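Post-proline cleaving enzyme (Rickettsia typhi, PDB 4HVT) probably cleaves short peptides on the carboxyl side of proline, as a serine-type oligopeptidase of the prolyl oligopeptidase family. Local coordinates at residues N501-K506 and N697-F702; N416-P421 and F465-K470; K470-D475 and A508-L513. One frame throughout, in Å; residues are numbered along the deposited sequence. Where two conformers were deposited one is given.

Followed from the N terminus, the chain first meets contact 2, where the 416-421 turn between two propeller strands packs on strand 461-469 of the alpha/beta-hydrolase sheet, closing a loop of 43 residues across the domain boundary. Contact 3 opens at Lys470, which it shares with contact 2, and closes at strand 510-514. Contact 1 begins at helix 498-505, inside the loop of contact 3, and ends on the late helix 688-706, so contacts 1 and 3 cross, while contact 2 precedes both. Direct bonds join the sites: Ser511 N lies 2.9 Å from Val467 O, Asn501 ND2 lies 2.9 Å from Ser417 O, and the end of helix 498-505 bonds contact 1 to contact 3.

Contact 1 (N501-K506 and N697-F702); sequences NEVWVK and NLYTFF
Trp504 of helix 498-505 reaches across to Tyr699 and Phe702 of helix 688-706 with the six-membered part of its indole. The CG of Trp504 is anti to the backbone N (chi1 -163°), which carries the ring out toward the second helix. There CZ3 of Trp504 lies 3.8 Å from CB of Phe702, and CH2 of Trp504 is 3.8 Å from the carbonyl O of Phe702. That oxygen sits at the indole edge, in the ring plane, so it meets the C-H rim and not the pi face. The side chains of Trp504 and Phe702 cross at about a right angle: Phe702 offers its CB, while its phenyl ring continues toward strand 585-589.

Toward Tyr699 the geometry differs. CE3 of Trp504 approaches CD1 of Tyr699 at 4.0 Å, near the plane of the phenol ring and at its edge, whereas CD1 lies oblique to the indole; no face-to-face stack is formed. Val503 adds a looser apolar contact, its CG1 standing 4.3 Å from CB of Tyr699. No hydrogen bond crosses the interface, which is hydrophobic packing of four buried residues.

The two helix segments run nearly parallel, 20° between their directions, yet their axes stay 11.4 Å apart, a gap bridged chiefly by the large aromatic groups. Leu481 of strand 480-483 touches Trp504, Tyr699 and Phe702, placing both helices against the hydrolase sheet; Phe702 also meets Ala585 and Ala587 of strand 585-589, and Val503 packs on Ile59 of helix 56-67.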
ATOM      1  N   ASN A 501       0.016   6.115 -18.674  1.00 17.65           N
ATOM      2  CA  ASN A 501      -0.550   7.014 -19.658  1.00 18.77           C
ATOM      3  C   ASN A 501       0.426   7.391 -20.758  1.00 19.51           C
ATOM      4  O   ASN A 501       0.066   7.456 -21.933  1.00 19.95           O
ATOM      5  CB  ASN A 501      -1.061   8.304 -18.987  1.00 18.47           C
ATOM      6  CG  ASN A 501      -2.363   8.086 -18.224  1.00 18.26           C
ATOM      7  OD1 ASN A 501      -3.083   7.110 -18.464  1.00 18.83           O
ATOM      8  ND2 ASN A 501      -2.638   8.942 -17.264  1.00 18.28           N
ATOM      9  N   GLU A 502       1.667   7.668 -20.372  1.00 20.72           N
ATOM     10  CA  GLU A 502       2.652   8.137 -21.357  1.00 23.24           C
ATOM     11  C   GLU A 502       3.351   7.020 -22.101  1.00 22.32           C
ATOM     12  O   GLU A 502       3.600   7.145 -23.274  1.00 24.08           O
ATOM     13  CB  GLU A 502       3.693   9.013 -20.698  1.00 25.09           C
ATOM     14  CG  GLU A 502       3.111  10.260 -20.058  1.00 28.00           C
ATOM     15  CD  GLU A 502       4.004  11.430 -20.262  1.00 31.99           C
ATOM     16  OE1 GLU A 502       4.026  11.900 -21.440  1.00 38.62           O
ATOM     17  OE2 GLU A 502       4.643  11.878 -19.275  1.00 32.87           O
ATOM     18  N   VAL A 503       3.676   5.927 -21.426  1.00 21.39           N
ATOM     19  CA  VAL A 503       4.390   4.848 -22.083  1.00 21.62           C
ATOM     20  C   VAL A 503       3.445   3.916 -22.823  1.00 20.69           C
ATOM     21  O   VAL A 503       3.788   3.478 -23.907  1.00 21.64           O
ATOM     22  CB  VAL A 503       5.260   4.026 -21.152  1.00 22.34           C
ATOM     23  CG1 VAL A 503       5.974   2.972 -21.971  1.00 23.74           C
ATOM     24  CG2 VAL A 503       6.248   4.950 -20.458  1.00 22.82           C
ATOM     25  N   TRP A 504       2.273   3.644 -22.252  1.00 18.48           N
ATOM     26  CA  TRP A 504       1.320   2.714 -22.834  1.00 17.43           C
ATOM     27  C   TRP A 504       0.243   3.436 -23.686  1.00 17.72           C
ATOM     28  O   TRP A 504       0.170   3.190 -24.881  1.00 17.41           O
ATOM     29  CB  TRP A 504       0.729   1.791 -21.744  1.00 16.70           C
ATOM     30  CG  TRP A 504       0.059   0.548 -22.306  1.00 16.17           C
ATOM     31  CD1 TRP A 504      -1.277   0.359 -22.425  1.00 16.02           C
ATOM     32  CD2 TRP A 504       0.680  -0.596 -22.856  1.00 16.62           C
ATOM     33  NE1 TRP A 504      -1.539  -0.817 -23.033  1.00 16.38           N
ATOM     34  CE2 TRP A 504      -0.353  -1.455 -23.288  1.00 16.63           C
ATOM     35  CE3 TRP A 504       2.012  -0.996 -23.038  1.00 16.78           C
ATOM     36  CZ2 TRP A 504      -0.101  -2.703 -23.889  1.00 17.31           C
ATOM     37  CZ3 TRP A 504       2.261  -2.230 -23.638  1.00 17.24           C
ATOM     38  CH2 TRP A 504       1.201  -3.062 -24.062  1.00 17.40           C
ATOM     39  N   VAL A 505      -0.557   4.318 -23.079  1.00 17.09           N
ATOM     40  CA  VAL A 505      -1.797   4.823 -23.707  1.00 17.73           C
ATOM     41  C   VAL A 505      -1.481   5.825 -24.812  1.00 18.77           C
ATOM     42  O   VAL A 505      -2.134   5.823 -25.869  1.00 19.92           O
ATOM     43  CB  VAL A 505      -2.787   5.438 -22.690  1.00 17.22           C
ATOM     44  CG1 VAL A 505      -4.108   5.766 -23.361  1.00 17.73           C
ATOM     45  CG2 VAL A 505      -3.069   4.467 -21.537  1.00 16.60           C
ATOM     46  N   LYS A 506      -0.440   6.612 -24.612  1.00 19.25           N
ATOM     47  CA  LYS A 506       0.037   7.547 -25.663  1.00 20.80           C
ATOM     48  C   LYS A 506       0.569   6.845 -26.900  1.00 21.53           C
ATOM     49  O   LYS A 506       0.624   7.425 -27.994  1.00 22.88           O
ATOM     50  CB  LYS A 506       1.100   8.492 -25.078  1.00 21.95           C
ATOM     51  CG  LYS A 506       1.717   9.513 -26.038  1.00 24.23           C
ATOM     52  CD  LYS A 506       2.611  10.460 -25.245  1.00 25.70           C
ATOM     53  CE  LYS A 506       3.047  11.708 -26.013  1.00 28.16           C
ATOM     54  NZ  LYS A 506       3.693  12.656 -25.050  1.00 29.87           N
ATOM     55  N   ASN A 697      11.983  -3.079 -17.991  1.00 18.55           N
ATOM     56  CA  ASN A 697      11.883  -4.511 -18.291  1.00 19.01           C
ATOM     57  C   ASN A 697      10.433  -4.934 -18.476  1.00 18.63           C
ATOM     58  O   ASN A 697      10.084  -5.613 -19.481  1.00 19.56           O
ATOM     59  CB  ASN A 697      12.528  -5.297 -17.201  1.00 18.61           C
ATOM     60  CG  ASN A 697      14.041  -5.247 -17.263  1.00 19.60           C
ATOM     61  OD1 ASN A 697      14.626  -5.051 -18.347  1.00 21.20           O
ATOM     62  ND2 ASN A 697      14.703  -5.463 -16.099  1.00 19.50           N
ATOM     63  N   LEU A 698       9.580  -4.468 -17.566  1.00 17.63           N
ATOM     64  CA  LEU A 698       8.175  -4.833 -17.609  1.00 17.81           C
ATOM     65  C   LEU A 698       7.454  -4.320 -18.863  1.00 18.05           C
ATOM     66  O   LEU A 698       6.690  -5.064 -19.500  1.00 17.65           O
ATOM     67  CB  LEU A 698       7.474  -4.345 -16.323  1.00 17.65           C
ATOM     68  CG  LEU A 698       6.045  -4.882 -16.180  1.00 17.97           C
ATOM     69  CD1 LEU A 698       5.708  -5.339 -14.791  1.00 18.36           C
ATOM     70  CD2 LEU A 698       5.116  -3.800 -16.685  1.00 17.99           C
ATOM     71  N   TYR A 699       7.680  -3.052 -19.170  1.00 17.51           N
ATOM     72  CA  TYR A 699       7.013  -2.418 -20.332  1.00 18.38           C
ATOM     73  C   TYR A 699       7.617  -2.878 -21.662  1.00 18.82           C
ATOM     74  O   TYR A 699       6.888  -2.971 -22.627  1.00 18.73           O
ATOM     75  CB  TYR A 699       6.874  -0.891 -20.192  1.00 18.90           C
ATOM     76  CG  TYR A 699       5.705  -0.563 -19.328  1.00 19.51           C
ATOM     77  CD1 TYR A 699       4.404  -0.654 -19.818  1.00 20.56           C
ATOM     78  CD2 TYR A 699       5.884  -0.167 -18.037  1.00 18.91           C
ATOM     79  CE1 TYR A 699       3.325  -0.381 -19.014  1.00 20.87           C
ATOM     80  CE2 TYR A 699       4.813   0.100 -17.225  1.00 19.80           C
ATOM     81  CZ  TYR A 699       3.544  -0.004 -17.710  1.00 21.10           C
ATOM     82  OH  TYR A 699       2.474   0.272 -16.889  1.00 22.80           O
ATOM     83  N   THR A 700       8.887  -3.275 -21.672  1.00 18.80           N
ATOM     84  CA  THR A 700       9.472  -3.847 -22.869  1.00 19.91           C
ATOM     85  C   THR A 700       8.786  -5.188 -23.107  1.00 19.84           C
ATOM     86  O   THR A 700       8.366  -5.462 -24.233  1.00 19.92           O
ATOM     87  CB  THR A 700      11.004  -3.955 -22.767  1.00 20.65           C
ATOM     88  OG1 THR A 700      11.563  -2.644 -22.572  1.00 20.53           O
ATOM     89  CG2 THR A 700      11.582  -4.592 -24.045  1.00 21.65           C
ATOM     90  N   PHE A 701       8.617  -5.972 -22.036  1.00 19.13           N
ATOM     91  CA  PHE A 701       7.972  -7.288 -22.127  1.00 19.02           C
ATOM     92  C   PHE A 701       6.565  -7.152 -22.773  1.00 18.62           C
ATOM     93  O   PHE A 701       6.202  -7.899 -23.672  1.00 18.93           O
ATOM     94  CB  PHE A 701       7.927  -7.978 -20.731  1.00 18.55           C
ATOM     95  CG  PHE A 701       6.966  -9.118 -20.646  1.00 18.35           C
ATOM     96  CD1 PHE A 701       7.289 -10.375 -21.177  1.00 19.44           C
ATOM     97  CD2 PHE A 701       5.745  -8.958 -20.058  1.00 17.95           C
ATOM     98  CE1 PHE A 701       6.388 -11.418 -21.066  1.00 19.10           C
ATOM     99  CE2 PHE A 701       4.836  -9.988 -19.983  1.00 18.06           C
ATOM    100  CZ  PHE A 701       5.158 -11.213 -20.502  1.00 18.63           C
ATOM    101  N   PHE A 702       5.763  -6.220 -22.294  1.00 17.95           N
ATOM    102  CA  PHE A 702       4.386  -6.112 -22.758  1.00 17.64           C
ATOM    103  C   PHE A 702       4.333  -5.530 -24.124  1.00 18.63           C
ATOM    104  O   PHE A 702       3.506  -5.933 -24.936  1.00 19.15           O
ATOM    105  CB  PHE A 702       3.544  -5.287 -21.773  1.00 16.75           C
ATOM    106  CG  PHE A 702       3.000  -6.107 -20.629  1.00 15.91           C
ATOM    107  CD1 PHE A 702       2.135  -7.148 -20.889  1.00 15.93           C
ATOM    108  CD2 PHE A 702       3.258  -5.741 -19.286  1.00 15.32           C
ATOM    109  CE1 PHE A 702       1.583  -7.906 -19.867  1.00 15.67           C
ATOM    110  CE2 PHE A 702       2.706  -6.480 -18.272  1.00 14.76           C
ATOM    111  CZ  PHE A 702       1.876  -7.574 -18.566  1.00 15.10           C
TER

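Contact 2 (N416-P421 and F465-K470); sequences NSIVPP and FLVYKK
The irregular turn 416-421 meets strand 465-469 without any backbone pairing; the closest CA atoms, those of Ile418 and Val467, are 7.7 Å apart. Val467 meets Ile418 chiefly through CG1 and Ser417 through CG2. Its CG1 lies 3.5 Å from CG2 of Ile418, tighter than a usual carbon-carbon contact, and its CG2 lies 3.5 Å from OG of Ser417, a plain van der Waals approach to the hydroxyl. CG2 of Val467 is also 4.1 Å from CG2 of Ile418. The Ile418 and Val467 side chains lie alongside one another, heading opposite ways. With chi1 at 60°, CG1 of Ile418 lies between the backbone N and the carbonyl carbon, and CG2, beside the backbone N, is the branch that meets Val467.

The turn links strands 410-415 and 422-426 of a four-stranded antiparallel sheet, one blade of the beta-propeller, so the contact joins propeller to hydrolase domain. Within 416-421 the chain makes an Asx turn: OD1 of Asn416 accepts from N of Ile418 at 2.8 Å, with an N-H...O angle of 150° and the donor tilted 20° from the carbonyl plane. A weak bond from N of Val419 reaches the same oxygen. Ile418 O bonds Ser444 OG, while Val467 packs on Leu449 of strand 447-455.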
ATOM      1  N   ASN A 416      -7.763  12.590 -11.873  1.00 12.05           N
ATOM      2  CA  ASN A 416      -8.477  11.430 -12.369  1.00 11.97           C
ATOM      3  C   ASN A 416      -7.536  10.664 -13.273  1.00 12.28           C
ATOM      4  O   ASN A 416      -6.384  10.981 -13.404  1.00 12.09           O
ATOM      5  CB  ASN A 416      -9.862  11.794 -12.996  1.00 12.53           C
ATOM      6  CG  ASN A 416      -9.780  12.398 -14.390  1.00 12.90           C
ATOM      7  OD1 ASN A 416      -8.812  12.158 -15.101  1.00 13.16           O
ATOM      8  ND2 ASN A 416     -10.820  13.171 -14.805  1.00 13.59           N
ATOM      9  N   SER A 417      -7.980   9.552 -13.809  1.00 12.64           N
ATOM     10  CA  SER A 417      -7.037   8.668 -14.480  1.00 13.46           C
ATOM     11  C   SER A 417      -6.317   9.335 -15.658  1.00 13.84           C
ATOM     12  O   SER A 417      -5.227   8.894 -16.014  1.00 14.06           O
ATOM     13  CB  SER A 417      -7.760   7.409 -14.934  1.00 14.00           C
ATOM     14  OG  SER A 417      -6.869   6.436 -15.482  1.00 15.94           O
ATOM     15  N   ILE A 418      -6.920  10.368 -16.258  1.00 14.48           N
ATOM     16  CA  ILE A 418      -6.338  10.997 -17.455  1.00 14.92           C
ATOM     17  C   ILE A 418      -6.015  12.500 -17.264  1.00 15.14           C
ATOM     18  O   ILE A 418      -5.486  13.131 -18.172  1.00 16.35           O
ATOM     19  CB  ILE A 418      -7.188  10.808 -18.742  1.00 15.47           C
ATOM     20  CG1 ILE A 418      -8.590  11.400 -18.599  1.00 15.57           C
ATOM     21  CG2 ILE A 418      -7.239   9.337 -19.160  1.00 15.31           C
ATOM     22  CD1 ILE A 418      -9.420  11.445 -19.878  1.00 16.35           C
ATOM     23  N   VAL A 419      -6.280  13.040 -16.092  1.00 14.76           N
ATOM     24  CA  VAL A 419      -5.996  14.440 -15.789  1.00 15.03           C
ATOM     25  C   VAL A 419      -4.967  14.487 -14.648  1.00 14.49           C
ATOM     26  O   VAL A 419      -5.244  13.969 -13.584  1.00 14.06           O
ATOM     27  CB  VAL A 419      -7.281  15.228 -15.406  1.00 15.50           C
ATOM     28  CG1 VAL A 419      -6.892  16.667 -15.119  1.00 16.16           C
ATOM     29  CG2 VAL A 419      -8.331  15.147 -16.527  1.00 16.10           C
ATOM     30  N   PRO A 420      -3.778  15.097 -14.868  1.00 14.35           N
ATOM     31  CA  PRO A 420      -2.772  15.054 -13.829  1.00 13.94           C
ATOM     32  C   PRO A 420      -3.263  15.723 -12.530  1.00 13.44           C
ATOM     33  O   PRO A 420      -4.096  16.634 -12.575  1.00 14.23           O
ATOM     34  CB  PRO A 420      -1.587  15.846 -14.408  1.00 14.51           C
ATOM     35  CG  PRO A 420      -1.747  15.726 -15.872  1.00 15.07           C
ATOM     36  CD  PRO A 420      -3.230  15.663 -16.118  1.00 15.07           C
ATOM     37  N   PRO A 421      -2.715  15.271 -11.400  1.00 13.01           N
ATOM     38  CA  PRO A 421      -3.122  15.824 -10.119  1.00 12.44           C
ATOM     39  C   PRO A 421      -2.804  17.289 -10.018  1.00 12.50           C
ATOM     40  O   PRO A 421      -1.755  17.776 -10.536  1.00 13.38           O
ATOM     41  CB  PRO A 421      -2.318  15.034  -9.089  1.00 11.95           C
ATOM     42  CG  PRO A 421      -1.945  13.759  -9.828  1.00 12.06           C
ATOM     43  CD  PRO A 421      -1.741  14.181 -11.255  1.00 12.61           C
ATOM     44  N   PHE A 465     -12.657   0.518 -15.245  1.00 15.36           N
ATOM     45  CA  PHE A 465     -12.192   1.765 -15.823  1.00 15.49           C
ATOM     46  C   PHE A 465     -11.365   1.509 -17.076  1.00 16.00           C
ATOM     47  O   PHE A 465     -10.370   0.740 -17.070  1.00 15.91           O
ATOM     48  CB  PHE A 465     -11.446   2.577 -14.794  1.00 15.05           C
ATOM     49  CG  PHE A 465     -12.334   3.049 -13.697  1.00 15.37           C
ATOM     50  CD1 PHE A 465     -13.015   4.243 -13.797  1.00 15.70           C
ATOM     51  CD2 PHE A 465     -12.539   2.264 -12.583  1.00 14.99           C
ATOM     52  CE1 PHE A 465     -13.879   4.669 -12.773  1.00 15.42           C
ATOM     53  CE2 PHE A 465     -13.402   2.626 -11.595  1.00 15.33           C
ATOM     54  CZ  PHE A 465     -14.053   3.871 -11.639  1.00 15.33           C
ATOM     55  N   LEU A 466     -11.814   2.129 -18.160  1.00 16.31           N
ATOM     56  CA  LEU A 466     -11.238   1.933 -19.452  1.00 16.54           C
ATOM     57  C   LEU A 466     -10.639   3.277 -19.924  1.00 16.64           C
ATOM     58  O   LEU A 466     -11.351   4.297 -19.930  1.00 16.37           O
ATOM     59  CB  LEU A 466     -12.352   1.521 -20.400  1.00 17.40           C
ATOM     60  CG  LEU A 466     -11.997   1.463 -21.869  1.00 17.94           C
ATOM     61  CD1 LEU A 466     -10.968   0.399 -22.236  1.00 18.21           C
ATOM     62  CD2 LEU A 466     -13.286   1.250 -22.678  1.00 18.38           C
ATOM     63  N   VAL A 467      -9.353   3.290 -20.293  1.00 16.58           N
ATOM     64  CA  VAL A 467      -8.664   4.496 -20.775  1.00 17.00           C
ATOM     65  C   VAL A 467      -8.018   4.179 -22.130  1.00 17.82           C
ATOM     66  O   VAL A 467      -7.342   3.145 -22.298  1.00 17.88           O
ATOM     67  CB  VAL A 467      -7.557   4.960 -19.813  1.00 16.57           C
ATOM     68  CG1 VAL A 467      -6.732   6.118 -20.393  1.00 17.35           C
ATOM     69  CG2 VAL A 467      -8.187   5.409 -18.518  1.00 16.20           C
ATOM     70  N   TYR A 468      -8.240   5.048 -23.110  1.00 18.56           N
ATOM     71  CA  TYR A 468      -7.688   4.834 -24.440  1.00 20.28           C
ATOM     72  C   TYR A 468      -7.421   6.168 -25.120  1.00 21.08           C
ATOM     73  O   TYR A 468      -7.862   7.256 -24.672  1.00 20.86           O
ATOM     74  CB  TYR A 468      -8.583   3.932 -25.334  1.00 21.26           C
ATOM     75  CG  TYR A 468      -9.991   4.418 -25.570  1.00 22.49           C
ATOM     76  CD1 TYR A 468     -11.049   4.045 -24.729  1.00 22.81           C
ATOM     77  CD2 TYR A 468     -10.278   5.218 -26.664  1.00 23.38           C
ATOM     78  CE1 TYR A 468     -12.352   4.483 -24.992  1.00 24.29           C
ATOM     79  CE2 TYR A 468     -11.561   5.649 -26.910  1.00 25.03           C
ATOM     80  CZ  TYR A 468     -12.592   5.260 -26.082  1.00 25.63           C
ATOM     81  OH  TYR A 468     -13.855   5.770 -26.355  1.00 28.57           O
ATOM     82  N   LYS A 469      -6.653   6.081 -26.187  1.00 22.42           N
ATOM     83  CA  LYS A 469      -6.346   7.296 -26.971  1.00 23.28           C
ATOM     84  C   LYS A 469      -7.443   7.558 -28.012  1.00 23.76           C
ATOM     85  O   LYS A 469      -7.882   6.650 -28.691  1.00 22.76           O
ATOM     86  CB  LYS A 469      -4.976   7.117 -27.619  1.00 25.33           C
ATOM     87  CG  LYS A 469      -4.343   8.411 -28.109  1.00 27.16           C
ATOM     88  CD  LYS A 469      -3.000   8.122 -28.775  1.00 29.93           C
ATOM     89  CE  LYS A 469      -2.296   9.381 -29.274  1.00 31.94           C
ATOM     90  NZ  LYS A 469      -0.821   9.171 -29.436  1.00 32.30           N
ATOM     91  N   LYS A 470      -7.912   8.795 -28.145  1.00 23.83           N
ATOM     92  CA  LYS A 470      -8.948   9.077 -29.133  1.00 25.40           C
ATOM     93  C   LYS A 470      -8.445   8.718 -30.527  1.00 26.14           C
ATOM     94  O   LYS A 470      -7.271   8.944 -30.883  1.00 26.69           O
ATOM     95  CB  LYS A 470      -9.373  10.527 -29.092  1.00 25.77           C
ATOM     96  CG  LYS A 470     -10.290  10.852 -27.937  1.00 26.03           C
ATOM     97  CD  LYS A 470     -10.647  12.312 -27.874  1.00 25.88           C
ATOM     98  CE  LYS A 470     -11.300  12.658 -26.551  1.00 25.99           C
ATOM     99  NZ  LYS A 470     -11.782  14.061 -26.577  1.00 26.14           N
TER

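Contact 3 (K470-D475 and A508-L513); sequences KGIKFD and AGVSVL
The loop 470-475 passes the start of strand 510-513 without pairing with it, the closest CA atoms being those of Ile472 and Ala508 at 7.1 Å. The contact lies at the ends of neighbouring strands of the alpha/beta-hydrolase sheet: the loop leaves antiparallel strand 461-469 on its way to strand 480-483, and strand 510-514 lies between those two. Helix 498-505 ends just before it in a Schellman motif, with Gly509 N bonded to Trp504 O and Ala508 N to Val505 O. Ala508 is the C-prime residue and has positive phi (77°), which turns the chain from the helix into the strand.

Ile472 carries the contact from the loop side, using two separate branches. Its CG1 lies between the backbone N and the carbonyl carbon (chi1 65°), and CD1 at the end of that branch meets CG2 of Val510 at 3.8 Å, the two side chains approaching obliquely. The other branch, CG2, is directed to Ala508, lying 4.2 Å from its CB and 4.2 Å from its carbonyl O. Ile472, Ala508 and Val510 account for nearly all of the 106 Å² buried, both segments counted. With no hydrogen bond between the segments, the join is wholly van der Waals.

Val510 is buried, also packing on Leu466 and Tyr468 of strand 461-469 and on Thr480 of strand 480-483; Ile472, itself partly exposed, adds its CD1 to this packing and also touches Asn478. Further along the loop, the ring of Phe474 meets that of Tyr468 edge-to-face. On the strand side, the carbonyl O of Val510 accepts a weak hydrogen bond from NE1 of Trp504.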
ATOM      1  N   LYS A 470      -7.912   8.795 -28.145  1.00 23.83           N
ATOM      2  CA  LYS A 470      -8.948   9.077 -29.133  1.00 25.40           C
ATOM      3  C   LYS A 470      -8.445   8.718 -30.527  1.00 26.14           C
ATOM      4  O   LYS A 470      -7.271   8.944 -30.883  1.00 26.69           O
ATOM      5  CB  LYS A 470      -9.373  10.527 -29.092  1.00 25.77           C
ATOM      6  CG  LYS A 470     -10.290  10.852 -27.937  1.00 26.03           C
ATOM      7  CD  LYS A 470     -10.647  12.312 -27.874  1.00 25.88           C
ATOM      8  CE  LYS A 470     -11.300  12.658 -26.551  1.00 25.99           C
ATOM      9  NZ  LYS A 470     -11.782  14.061 -26.577  1.00 26.14           N
ATOM     10  N   GLY A 471      -9.326   8.091 -31.292  1.00 26.85           N
ATOM     11  CA  GLY A 471      -8.990   7.723 -32.656  1.00 27.08           C
ATOM     12  C   GLY A 471      -8.701   6.263 -32.855  1.00 27.09           C
ATOM     13  O   GLY A 471      -8.623   5.823 -33.991  1.00 28.32           O
ATOM     14  N   ILE A 472      -8.551   5.468 -31.793  1.00 26.26           N
ATOM     15  CA  ILE A 472      -8.339   4.038 -32.026  1.00 25.99           C
ATOM     16  C   ILE A 472      -9.591   3.373 -32.619  1.00 26.39           C
ATOM     17  O   ILE A 472     -10.696   3.845 -32.450  1.00 26.50           O
ATOM     18  CB  ILE A 472      -7.855   3.272 -30.766  1.00 24.98           C
ATOM     19  CG1 ILE A 472      -8.919   3.264 -29.679  1.00 24.52           C
ATOM     20  CG2 ILE A 472      -6.552   3.863 -30.267  1.00 24.94           C
ATOM     21  CD1 ILE A 472      -8.672   2.145 -28.704  1.00 23.77           C
ATOM     22  N   LYS A 473      -9.414   2.278 -33.328  1.00 26.93           N
ATOM     23  CA  LYS A 473     -10.550   1.528 -33.812  1.00 28.21           C
ATOM     24  C   LYS A 473     -10.879   0.369 -32.894  1.00 27.70           C
ATOM     25  O   LYS A 473      -9.950  -0.211 -32.298  1.00 27.40           O
ATOM     26  CB  LYS A 473     -10.219   0.997 -35.195  1.00 31.13           C
ATOM     27  CG  LYS A 473      -9.986   2.163 -36.141  1.00 33.23           C
ATOM     28  CD  LYS A 473     -10.088   1.784 -37.570  1.00 36.56           C
ATOM     29  CE  LYS A 473      -8.879   0.981 -38.033  1.00 38.64           C
ATOM     30  NZ  LYS A 473      -8.882   1.043 -39.512  1.00 40.43           N
ATOM     31  N   PHE A 474     -12.178   0.062 -32.759  1.00 26.85           N
ATOM     32  CA  PHE A 474     -12.598  -1.052 -31.961  1.00 27.53           C
ATOM     33  C   PHE A 474     -12.753  -2.266 -32.854  1.00 28.27           C
ATOM     34  O   PHE A 474     -13.861  -2.742 -33.087  1.00 30.32           O
ATOM     35  CB  PHE A 474     -13.861  -0.749 -31.169  1.00 27.54           C
ATOM     36  CG  PHE A 474     -13.675   0.355 -30.171  1.00 28.12           C
ATOM     37  CD1 PHE A 474     -12.765   0.218 -29.159  1.00 27.66           C
ATOM     38  CD2 PHE A 474     -14.380   1.551 -30.296  1.00 29.32           C
ATOM     39  CE1 PHE A 474     -12.588   1.227 -28.243  1.00 27.02           C
ATOM     40  CE2 PHE A 474     -14.198   2.562 -29.383  1.00 28.47           C
ATOM     41  CZ  PHE A 474     -13.307   2.386 -28.360  1.00 28.07           C
ATOM     42  N   ASP A 475     -11.599  -2.757 -33.299  1.00 27.52           N
ATOM     43  CA  ASP A 475     -11.482  -3.829 -34.271  1.00 28.62           C
ATOM     44  C   ASP A 475     -10.797  -5.043 -33.641  1.00 27.76           C
ATOM     45  O   ASP A 475     -10.404  -5.943 -34.347  1.00 27.72           O
ATOM     46  CB  ASP A 475     -10.668  -3.363 -35.484  1.00 29.31           C
ATOM     47  CG  ASP A 475      -9.216  -2.988 -35.136  1.00 29.28           C
ATOM     48  OD1 ASP A 475      -8.813  -3.047 -33.937  1.00 28.89           O
ATOM     49  OD2 ASP A 475      -8.455  -2.662 -36.075  1.00 29.41           O
ATOM     50  N   ALA A 508      -0.968   4.249 -27.992  1.00 21.12           N
ATOM     51  CA  ALA A 508      -2.257   3.715 -28.471  1.00 21.13           C
ATOM     52  C   ALA A 508      -2.612   2.348 -27.848  1.00 20.63           C
ATOM     53  O   ALA A 508      -3.517   1.665 -28.318  1.00 20.96           O
ATOM     54  CB  ALA A 508      -2.339   3.690 -30.001  1.00 22.11           C
ATOM     55  N   GLY A 509      -1.926   2.021 -26.744  1.00 19.62           N
ATOM     56  CA  GLY A 509      -2.364   0.921 -25.883  1.00 18.95           C
ATOM     57  C   GLY A 509      -3.589   1.316 -25.099  1.00 18.52           C
ATOM     58  O   GLY A 509      -3.833   2.507 -24.823  1.00 18.07           O
ATOM     59  N   VAL A 510      -4.343   0.315 -24.645  1.00 17.90           N
ATOM     60  CA  VAL A 510      -5.543   0.555 -23.869  1.00 17.34           C
ATOM     61  C   VAL A 510      -5.199   0.112 -22.475  1.00 16.41           C
ATOM     62  O   VAL A 510      -4.535  -0.909 -22.314  1.00 16.29           O
ATOM     63  CB  VAL A 510      -6.690  -0.319 -24.446  1.00 17.85           C
ATOM     64  CG1 VAL A 510      -7.922  -0.217 -23.591  1.00 17.52           C
ATOM     65  CG2 VAL A 510      -7.046   0.143 -25.863  1.00 18.37           C
ATOM     66  N   SER A 511      -5.702   0.866 -21.480  1.00 15.84           N
ATOM     67  CA  SER A 511      -5.517   0.529 -20.067  0.50 15.40           C
ATOM     68  C   SER A 511      -6.857   0.170 -19.417  1.00 15.01           C
ATOM     69  O   SER A 511      -7.849   0.867 -19.612  1.00 14.99           O
ATOM     70  CB  SER A 511      -4.908   1.715 -19.312  0.50 15.19           C
ATOM     71  OG  SER A 511      -3.527   1.869 -19.622  0.50 15.73           O
ATOM     72  N   VAL A 512      -6.873  -0.897 -18.593  1.00 14.51           N
ATOM     73  CA  VAL A 512      -8.092  -1.264 -17.929  1.00 14.41           C
ATOM     74  C   VAL A 512      -7.823  -1.642 -16.494  1.00 14.03           C
ATOM     75  O   VAL A 512      -6.856  -2.329 -16.218  1.00 13.72           O
ATOM     76  CB  VAL A 512      -8.824  -2.436 -18.614  1.00 14.87           C
ATOM     77  CG1 VAL A 512     -10.185  -2.706 -18.002  1.00 14.84           C
ATOM     78  CG2 VAL A 512      -9.000  -2.138 -20.089  1.00 15.54           C
ATOM     79  N   LEU A 513      -8.689  -1.144 -15.614  1.00 13.94           N
ATOM     80  CA  LEU A 513      -8.641  -1.485 -14.189  1.00 13.69           C
ATOM     81  C   LEU A 513      -9.983  -2.051 -13.791  1.00 13.69           C
ATOM     82  O   LEU A 513     -10.995  -1.363 -13.920  1.00 13.59           O
ATOM     83  CB  LEU A 513      -8.404  -0.207 -13.348  1.00 13.98           C
ATOM     84  CG  LEU A 513      -8.335  -0.346 -11.822  1.00 14.36           C
ATOM     85  CD1 LEU A 513      -7.070  -1.045 -11.463  1.00 15.20           C
ATOM     86  CD2 LEU A 513      -8.362   1.065 -11.238  1.00 14.98           C
TER